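Local coordinates for fatty acid metabolism regulator protein (Bacillus subtilis, PDB 1VI0) that represses transcription of genes for fatty acid transport and beta-oxidation as a DNA-binding homodimer whose binding to DNA is inhibited by long-chain fatty acyl-CoA, at residues Glu77-Thr80 with Ala81-Leu85; Leu85-Val88 with Ile89-His92; Arg155-Ile158 with Phe159-Asp163; Asp177-Ala180 with Leu181-Ser184. All coordinates share one frame; numbering follows the deposited sequence. Where two conformers were deposited one is given.

How the contacts relate
Contact 3 is the most buried of the four, contact 2 is partly buried, and contacts 1 and 4 lie at the surface. Contacts 1 and 2 run along helix 81-97 and share Leu-85: the first is its N-terminal cap, the second its continuing backbone ladder. Contact 3, on helix 151-171, packs against that helix through Ile-158 and Ile-162 and adds bonds to dodecyl-CoA. Contact 4 leads into helix 182-191 and touches contact 2 where Ser-182 meets Ser-90. The chemistry follows position: side chains bonded to main-chain atoms at the two helix starts, with a bridging water in contact 4, regular i to i+4 bonds with apolar packing inside, and ligand recognition in contact 3.

Contact 1: residues Glu77-Thr80 with Ala81-Leu85; sequences EKAT and AKEKL
Thr-80 and Glu-83 exchange bonds between side chain and main chain. Thr-80 OG1 accepts from Glu-83 N at 3.0 Å, and Glu-83 OE1 in turn accepts from Thr-80 N at 2.9 Å. The returning bond is nearly straight, 171°, and reaches OE1 on its anti side, somewhat out of the carboxylate plane. A weak bond from Ala-79 N ends on the same oxygen. With chi1 at 71°, Thr-80 OG1 sits between its own N and carbonyl carbon, where it can meet the first turn. Farther out, Lys-84 CG lies 3.6 Å from Lys-78 CB, and the lysine chain bends at its last torsion to bring NZ 3.0 Å from Lys-78 O, above the carbonyl plane. That ammonium also bonds to Ile-75 O, tying the helix start to the end of helix 52-75. A methionine in place of Lys-84 would probably leave both carbonyls without this shared donor and set the 77-80 loop freer to move. Glu-144 accepts from Ala-81 N and Lys-82 N, serving two further amides of the first turn. The reciprocal Thr-80/Glu-83 pair is a capping box, with Thr-80 as N-cap of helix 81-97.

Contact 2: residues Leu85-Val88 with Ile89-His92; sequences LALV and ISKH
Ile-89 N donates to Leu-85 O at 2.8 Å. The next three rungs repeat the i to i+4 pattern: Ser-90 N to Ala-86 O, Lys-91 N to Leu-87 O at 2.8 Å, and His-92 N to Val-88 O at 2.9 Å. Ser-90 OG, held between its own N and carbonyl carbon by a chi1 of 71°, turns back over the preceding turn. It lies 3.1 Å from Ala-86 O and 3.2 Å from Leu-87 O, so its proton has two candidate acceptors and the choice is not settled. Around this backbone the side chains pack along the helix. Leu-87 and Lys-91 run alongside each other in the same direction, with Leu-87 CD1 3.8 Å from Lys-91 CG, and both also touch Asp-74 of helix 52-75. Ile-89 lays CG1 against Leu-85 O at 3.2 Å and packs outward on Ile-162 and Leu-186. The imidazole of His-92 is held by a hydrogen bond between ND1 and Tyr-128 OH and lies beside the bound dodecyl-CoA. The arrangement is a regular alpha-helical ladder within the TetR-family ligand-binding domain, with His-92 contributing to the acyl-CoA pocket.

Contact 3: residues Arg155-Ile158 with Phe159-Asp163; sequences RQMI and FGTID. With DCC (dodecyl-coa), chain C.
Phe-159 CG stands anti to the backbone N (chi1 178°), which carries the ring toward dodecyl-CoA, where CE2 lies 3.9 Å from CP1, the ligand carbon being at the ring edge. Asp-163 CB lies over one face of that ring, toward its rim. Bends at chi2 and chi3 of Arg-155 bring its guanidinium edge-on to the ligand, and NH1 donates to phosphate oxygen O12 at 3.1 Å, in plane and nearly straight at 171°. NE is also in a salt bridge with Asp-133, which helps to hold the group's orientation. Gln-156, extended beyond CG, presents both ends of its amide to the adenine: NE2 donates to N7 at 3.0 Å and OE1 accepts from N6 at 3.2 Å. A leucine in place of Gln-156 would probably leave N7 and N6 without these partners and the base freer to shift. Behind the pocket, Phe-159 N bonds to Arg-155 O at 2.9 Å, while Ile-158 CG2 packs on Ile-162 CD1 at 3.8 Å. Those isoleucines face helix 81-97, Phe-159 and Arg-155 touch helix 115-141, and Met-157, a selenomethionine here, and Thr-161 meet helix 182-191, with Thr-161 of the second subunit also packing on Met-157.

Contact 4: residues Asp177-Ala180 with Leu181-Ser184; sequences DLVA and LSNS
An Asx motif followed by a 3-10 turn leads into helix 182-191; the turn is closed where Leu-178 and Val-179 meet Leu-181 and Ser-182. In the turn, Leu-181 N donates to Leu-178 O at 2.9 Å and Ser-182 N to Val-179 O at 3.0 Å. Both are i to i+3 bonds whose donors sit well above the carbonyl plane, the second by 55°, as the tight winding of a 3-10 turn would give. Val-179 O has a second donor: Ser-182 OG reaches it at 2.7 Å, in the carbonyl plane and on a lone pair. That approach is possible because chi1 of -63° sets OG beside its own backbone N, facing back along the turn. Two donors from different directions, one above the carbonyl plane and one in it, therefore grip one carbonyl oxygen and fix the serine hydroxyl. Ahead of the turn, Asp-177 OD1 accepts from Ala-180 N at 3.2 Å, approached from above the carboxylate plane, and Asp-177 O takes a weak bond from the same amide. Leu-181 lays CB 3.4 Å from Leu-178 O, its chain running back beside the carbonyls of the turn. Farther along, a water donates to Ala-180 O and accepts from Ser-184 N, each at 2.8 Å, standing between the groups that a direct i to i+4 bond would join. Leu-178 is buried against Thr-165, Val-166 and Trp-169 of helix 151-171 and Phe-93 of helix 81-97. Ser-182 rests on Ser-90 and Phe-93 of the latter helix, while Leu-181 and Ser-184 pack on Leu-153 of the second subunit.

Contact 1: residues Glu77-Thr80 with Ala81-Leu85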
# COMPACT_ATOMS: atom_id res chain seq x y z
N GLU A 77 -19.91 -21.31 -2.17
CA GLU A 77 -19.79 -22.49 -3.01
C GLU A 77 -18.53 -23.28 -2.68
O GLU A 77 -18.57 -24.50 -2.49
CB GLU A 77 -19.81 -22.09 -4.50
CG GLU A 77 -21.04 -21.27 -4.88
CD GLU A 77 -21.32 -21.27 -6.37
OE1 GLU A 77 -20.74 -20.43 -7.09
OE2 GLU A 77 -22.14 -22.10 -6.83
N LYS A 78 -17.43 -22.58 -2.51
CA LYS A 78 -16.12 -23.12 -2.23
C LYS A 78 -16.01 -23.87 -0.93
O LYS A 78 -16.63 -23.52 0.08
CB LYS A 78 -15.10 -21.94 -2.26
CG LYS A 78 -15.30 -21.05 -3.48
CD LYS A 78 -15.32 -21.89 -4.74
CE LYS A 78 -15.37 -21.06 -6.01
NZ LYS A 78 -15.62 -21.93 -7.21
N ALA A 79 -15.23 -24.97 -0.92
CA ALA A 79 -15.06 -25.70 0.30
C ALA A 79 -13.91 -25.17 1.16
O ALA A 79 -14.12 -24.68 2.27
CB ALA A 79 -14.80 -27.19 0.03
N THR A 80 -12.71 -25.17 0.59
CA THR A 80 -11.52 -24.91 1.36
C THR A 80 -11.12 -23.44 1.42
O THR A 80 -11.55 -22.62 0.62
CB THR A 80 -10.31 -25.74 0.80
OG1 THR A 80 -9.96 -25.14 -0.46
CG2 THR A 80 -10.77 -27.18 0.54
N ALA A 81 -10.29 -23.13 2.39
CA ALA A 81 -9.78 -21.76 2.53
C ALA A 81 -9.01 -21.38 1.27
O ALA A 81 -9.18 -20.27 0.77
CB ALA A 81 -8.92 -21.68 3.77
N LYS A 82 -8.22 -22.34 0.72
CA LYS A 82 -7.46 -22.04 -0.51
C LYS A 82 -8.41 -21.74 -1.66
O LYS A 82 -8.18 -20.76 -2.36
CB LYS A 82 -6.50 -23.18 -0.83
CG LYS A 82 -5.77 -23.05 -2.18
CD LYS A 82 -4.77 -24.22 -2.38
CE LYS A 82 -4.04 -23.93 -3.71
NZ LYS A 82 -3.15 -25.07 -4.05
N GLU A 83 -9.50 -22.50 -1.84
CA GLU A 83 -10.49 -22.22 -2.87
C GLU A 83 -11.16 -20.88 -2.71
O GLU A 83 -11.34 -20.07 -3.66
CB GLU A 83 -11.56 -23.36 -2.83
CG GLU A 83 -11.03 -24.63 -3.44
CD GLU A 83 -11.88 -25.87 -3.12
OE1 GLU A 83 -12.66 -25.88 -2.17
OE2 GLU A 83 -11.68 -26.86 -3.87
N LYS A 84 -11.53 -20.52 -1.47
CA LYS A 84 -12.07 -19.17 -1.25
C LYS A 84 -11.09 -18.07 -1.58
O LYS A 84 -11.47 -17.08 -2.21
CB LYS A 84 -12.57 -19.05 0.19
CG LYS A 84 -13.70 -20.06 0.50
CD LYS A 84 -14.01 -19.94 2.01
CE LYS A 84 -14.82 -21.11 2.52
NZ LYS A 84 -16.17 -21.18 1.93
N LEU A 85 -9.82 -18.20 -1.18
CA LEU A 85 -8.82 -17.14 -1.48
C LEU A 85 -8.57 -17.05 -2.96
O LEU A 85 -8.44 -15.96 -3.51
CB LEU A 85 -7.54 -17.54 -0.72
CG LEU A 85 -7.64 -17.31 0.80
CD1 LEU A 85 -6.29 -17.66 1.43
CD2 LEU A 85 -7.93 -15.82 1.04

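Contact 2: residues Leu85-Val88 with Ile89-His92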
# COMPACT_ATOMS: atom_id res chain seq x y z
N LEU A 85 -9.82 -18.20 -1.18
CA LEU A 85 -8.82 -17.14 -1.48
C LEU A 85 -8.57 -17.05 -2.96
O LEU A 85 -8.44 -15.96 -3.51
CB LEU A 85 -7.54 -17.54 -0.72
CG LEU A 85 -7.64 -17.31 0.80
CD1 LEU A 85 -6.29 -17.66 1.43
CD2 LEU A 85 -7.93 -15.82 1.04
N ALA A 86 -8.61 -18.24 -3.62
CA ALA A 86 -8.47 -18.18 -5.09
C ALA A 86 -9.53 -17.30 -5.74
O ALA A 86 -9.20 -16.48 -6.65
CB ALA A 86 -8.49 -19.58 -5.66
N LEU A 87 -10.73 -17.37 -5.27
CA LEU A 87 -11.86 -16.59 -5.76
C LEU A 87 -11.66 -15.11 -5.41
O LEU A 87 -11.81 -14.25 -6.31
CB LEU A 87 -13.16 -17.15 -5.23
CG LEU A 87 -14.39 -16.81 -6.12
CD1 LEU A 87 -14.03 -16.95 -7.59
CD2 LEU A 87 -15.50 -17.79 -5.76
N VAL A 88 -11.30 -14.84 -4.16
CA VAL A 88 -11.03 -13.47 -3.78
C VAL A 88 -9.97 -12.85 -4.67
O VAL A 88 -10.22 -11.75 -5.16
CB VAL A 88 -10.53 -13.37 -2.30
CG1 VAL A 88 -10.14 -11.96 -2.03
CG2 VAL A 88 -11.72 -13.78 -1.40
N ILE A 89 -8.83 -13.50 -4.86
CA ILE A 89 -7.77 -12.91 -5.68
C ILE A 89 -8.24 -12.65 -7.12
O ILE A 89 -8.04 -11.59 -7.70
CB ILE A 89 -6.49 -13.73 -5.63
CG1 ILE A 89 -6.03 -13.91 -4.14
CG2 ILE A 89 -5.39 -13.16 -6.47
CD1 ILE A 89 -4.98 -14.95 -3.98
N SER A 90 -8.81 -13.71 -7.71
CA SER A 90 -9.23 -13.55 -9.12
C SER A 90 -10.33 -12.51 -9.27
O SER A 90 -10.26 -11.69 -10.20
CB SER A 90 -9.61 -14.92 -9.66
OG SER A 90 -10.80 -15.39 -9.13
N LYS A 91 -11.26 -12.41 -8.30
CA LYS A 91 -12.31 -11.43 -8.38
C LYS A 91 -11.78 -10.00 -8.15
O LYS A 91 -12.20 -9.10 -8.90
CB LYS A 91 -13.53 -11.78 -7.56
CG LYS A 91 -14.14 -13.13 -8.00
CD LYS A 91 -15.10 -12.89 -9.16
CE LYS A 91 -14.87 -13.87 -10.30
NZ LYS A 91 -13.62 -13.53 -11.07
N HIS A 92 -10.84 -9.88 -7.25
CA HIS A 92 -10.22 -8.55 -6.99
C HIS A 92 -9.51 -8.06 -8.27
O HIS A 92 -9.72 -6.96 -8.78
CB HIS A 92 -9.32 -8.64 -5.79
CG HIS A 92 -8.65 -7.40 -5.27
ND1 HIS A 92 -8.45 -7.14 -3.92
CD2 HIS A 92 -8.06 -6.40 -5.94
CE1 HIS A 92 -7.73 -6.02 -3.82
NE2 HIS A 92 -7.50 -5.52 -5.05

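Contact 3: residues Arg155-Ile158 with Phe159-Asp163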
# COMPACT_ATOMS: atom_id res chain seq x y z
N ARG A 155 -4.03 -11.84 7.47
CA ARG A 155 -4.88 -10.93 6.69
C ARG A 155 -4.08 -9.77 6.03
O ARG A 155 -4.37 -9.37 4.90
CB ARG A 155 -5.92 -10.30 7.62
CG ARG A 155 -6.75 -9.21 6.96
CD ARG A 155 -6.87 -8.04 7.97
NE ARG A 155 -7.55 -8.57 9.19
CZ ARG A 155 -7.60 -7.88 10.32
NH1 ARG A 155 -7.03 -6.68 10.41
NH2 ARG A 155 -8.22 -8.38 11.38
N GLN A 156 -3.17 -9.21 6.79
CA GLN A 156 -2.33 -8.07 6.28
C GLN A 156 -1.45 -8.61 5.17
O GLN A 156 -1.24 -7.89 4.17
CB GLN A 156 -1.58 -7.54 7.50
CG GLN A 156 -2.61 -6.73 8.33
CD GLN A 156 -2.15 -6.50 9.76
OE1 GLN A 156 -0.97 -6.43 10.11
NE2 GLN A 156 -3.14 -6.21 10.62
N MSE A 157 -0.89 -9.78 5.34
CA MSE A 157 -0.07 -10.39 4.25
C MSE A 157 -0.95 -10.60 3.03
O MSE A 157 -0.53 -10.22 1.87
CB MSE A 157 0.57 -11.67 4.71
CG MSE A 157 1.41 -12.39 3.69
SE MSE A 157 2.38 -13.99 3.93
CE MSE A 157 1.03 -15.30 4.24
N ILE A 158 -2.12 -11.19 3.16
CA ILE A 158 -2.96 -11.49 1.99
C ILE A 158 -3.37 -10.26 1.26
O ILE A 158 -3.18 -10.04 0.06
CB ILE A 158 -4.20 -12.35 2.38
CG1 ILE A 158 -3.68 -13.69 2.90
CG2 ILE A 158 -5.14 -12.47 1.22
CD1 ILE A 158 -4.79 -14.52 3.55
N PHE A 159 -3.94 -9.30 2.04
CA PHE A 159 -4.37 -8.07 1.41
C PHE A 159 -3.19 -7.24 0.90
O PHE A 159 -3.31 -6.81 -0.27
CB PHE A 159 -5.22 -7.24 2.40
CG PHE A 159 -5.64 -5.94 1.82
CD1 PHE A 159 -6.62 -5.84 0.87
CD2 PHE A 159 -4.90 -4.78 2.15
CE1 PHE A 159 -6.99 -4.62 0.32
CE2 PHE A 159 -5.27 -3.57 1.60
CZ PHE A 159 -6.27 -3.49 0.66
N GLY A 160 -2.07 -7.20 1.61
CA GLY A 160 -0.93 -6.33 1.11
C GLY A 160 -0.34 -6.97 -0.16
O GLY A 160 0.03 -6.17 -1.04
N THR A 161 -0.29 -8.28 -0.24
CA THR A 161 0.25 -8.98 -1.43
C THR A 161 -0.66 -8.74 -2.63
O THR A 161 -0.24 -8.25 -3.68
CB THR A 161 0.38 -10.47 -1.12
OG1 THR A 161 1.41 -10.66 -0.13
CG2 THR A 161 0.70 -11.30 -2.37
N ILE A 162 -1.98 -8.88 -2.47
CA ILE A 162 -2.94 -8.62 -3.50
C ILE A 162 -2.86 -7.19 -4.03
O ILE A 162 -2.63 -6.81 -5.20
CB ILE A 162 -4.38 -8.94 -3.06
CG1 ILE A 162 -4.55 -10.44 -2.73
CG2 ILE A 162 -5.34 -8.56 -4.18
CD1 ILE A 162 -5.92 -10.77 -2.08
N ASP A 163 -2.85 -6.26 -3.02
CA ASP A 163 -2.85 -4.86 -3.27
C ASP A 163 -1.54 -4.37 -3.91
O ASP A 163 -1.65 -3.64 -4.95
CB ASP A 163 -3.05 -4.09 -1.93
CG ASP A 163 -3.20 -2.61 -2.16
OD1 ASP A 163 -4.15 -2.21 -2.92
OD2 ASP A 163 -2.51 -1.80 -1.47
C2 DCC C . -0.98 -6.82 16.63
C4 DCC C . -2.57 -5.55 15.67
C5 DCC C . -2.24 -5.96 14.40
C6 DCC C . -1.14 -6.84 14.32
C8 DCC C . -3.88 -4.63 14.19
C10 DCC C . -12.40 -2.83 -3.97
C11 DCC C . -13.12 -2.22 -5.19
C12 DCC C . -13.88 -0.93 -4.87
N9 DCC C . -3.61 -4.68 15.54
N7 DCC C . -3.06 -5.35 13.46
N3 DCC C . -2.00 -5.96 16.82
N1 DCC C . -0.56 -7.31 15.44
N6 DCC C . -0.70 -7.27 13.14
C1' DCC C . -4.39 -4.09 16.68
C2' DCC C . -4.84 -2.63 16.45
O2' DCC C . -3.85 -1.79 17.11
C3' DCC C . -6.15 -2.57 17.30
O3' DCC C . -5.76 -2.62 18.72
C4' DCC C . -6.75 -3.99 16.94
O4' DCC C . -5.62 -4.83 16.68
C5' DCC C . -7.74 -3.88 15.81
O5' DCC C . -7.22 -3.17 14.65
P1 DCC C . -7.37 -3.71 13.16
O11 DCC C . -6.78 -2.73 12.26
O12 DCC C . -6.84 -5.18 13.12
O6 DCC C . -8.89 -3.88 12.94
P2 DCC C . -9.67 -2.58 12.82
O21 DCC C . -11.02 -2.99 12.26
O22 DCC C . -9.59 -1.84 14.08
O7 DCC C . -9.01 -1.64 11.67
CPA DCC C . -9.40 -1.92 10.25
CPB DCC C . -8.66 -0.93 9.31
CP8 DCC C . -7.18 -0.83 9.72
CP7 DCC C . -9.31 0.44 9.51
CP9 DCC C . -8.85 -1.24 7.87
OP3 DCC C . -6.59 -2.08 9.85
CP6 DCC C . -6.36 0.05 8.80
OP2 DCC C . -6.60 1.25 8.72
NP2 DCC C . -5.40 -0.58 8.18
CP5 DCC C . -4.51 0.14 7.18
CP4 DCC C . -5.13 -0.22 5.78
CP3 DCC C . -4.47 0.64 4.68
OP1 DCC C . -4.53 1.86 4.73
NP1 DCC C . -3.84 -0.02 3.76
CP2 DCC C . -3.10 0.57 2.62
CP1 DCC C . -3.90 0.12 1.43
S DCC C . -5.69 0.35 1.49
P3 DCC C . -6.36 -1.78 19.95
O31 DCC C . -6.63 -0.42 19.48
O32 DCC C . -7.60 -2.43 20.42
O33 DCC C . -5.26 -1.87 20.96
CA1 DCC C . -5.83 2.07 0.93
CA2 DCC C . -7.25 2.42 0.41
OA1 DCC C . -4.88 2.82 0.91
CA3 DCC C . -7.48 1.94 -1.04
CA4 DCC C . -8.61 1.01 -1.32
CA5 DCC C . -8.20 -0.43 -1.56
CA6 DCC C . -9.02 -1.15 -2.61
CA7 DCC C . -9.96 -2.21 -2.09
CA8 DCC C . -10.19 -3.42 -2.92
CA9 DCC C . -10.94 -3.23 -4.24

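Contact 4: residues Asp177-Ala180 with Leu181-Ser184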
# COMPACT_ATOMS: atom_id res chain seq x y z
N ASP A 177 -1.37 -8.66 -18.29
CA ASP A 177 -2.54 -9.38 -17.90
C ASP A 177 -2.56 -9.72 -16.40
O ASP A 177 -2.30 -10.84 -15.95
CB ASP A 177 -2.64 -10.70 -18.72
CG ASP A 177 -3.95 -11.37 -18.58
OD1 ASP A 177 -4.78 -11.11 -17.66
OD2 ASP A 177 -4.18 -12.34 -19.38
N LEU A 178 -3.01 -8.73 -15.60
CA LEU A 178 -3.07 -8.95 -14.13
C LEU A 178 -3.79 -10.23 -13.75
O LEU A 178 -3.34 -10.99 -12.88
CB LEU A 178 -3.82 -7.72 -13.54
CG LEU A 178 -4.03 -7.80 -12.01
CD1 LEU A 178 -2.71 -7.78 -11.31
CD2 LEU A 178 -4.91 -6.61 -11.58
N VAL A 179 -4.96 -10.44 -14.30
CA VAL A 179 -5.85 -11.55 -13.95
C VAL A 179 -5.18 -12.91 -14.05
O VAL A 179 -5.34 -13.79 -13.24
CB VAL A 179 -7.14 -11.49 -14.76
CG1 VAL A 179 -8.01 -12.73 -14.58
CG2 VAL A 179 -7.94 -10.23 -14.28
N ALA A 180 -4.34 -13.02 -15.08
CA ALA A 180 -3.56 -14.28 -15.35
C ALA A 180 -2.58 -14.61 -14.26
O ALA A 180 -1.94 -15.69 -14.22
CB ALA A 180 -2.91 -14.13 -16.72
N LEU A 181 -2.25 -13.63 -13.38
CA LEU A 181 -1.32 -13.87 -12.30
C LEU A 181 -2.03 -14.40 -11.03
O LEU A 181 -1.29 -14.73 -10.07
CB LEU A 181 -0.56 -12.60 -11.92
CG LEU A 181 0.16 -11.82 -12.99
CD1 LEU A 181 0.81 -10.53 -12.53
CD2 LEU A 181 1.22 -12.75 -13.61
N SER A 182 -3.34 -14.41 -11.04
CA SER A 182 -4.12 -14.88 -9.88
C SER A 182 -3.60 -16.11 -9.22
O SER A 182 -3.37 -16.22 -7.97
CB SER A 182 -5.61 -15.10 -10.29
OG SER A 182 -6.17 -13.87 -10.67
N ASN A 183 -3.48 -17.24 -10.01
CA ASN A 183 -3.08 -18.48 -9.37
C ASN A 183 -1.70 -18.45 -8.77
O ASN A 183 -1.44 -19.05 -7.72
CB ASN A 183 -3.16 -19.64 -10.39
CG ASN A 183 -3.02 -21.00 -9.78
OD1 ASN A 183 -3.97 -21.45 -9.09
ND2 ASN A 183 -1.94 -21.71 -10.00
N SER A 184 -0.71 -17.76 -9.38
CA SER A 184 0.63 -17.75 -8.89
C SER A 184 0.74 -16.92 -7.58
O SER A 184 1.42 -17.34 -6.67
CB SER A 184 1.64 -17.22 -9.91
OG SER A 184 1.62 -18.20 -10.98
O HOH W 1 -1.03 -17.37 -12.13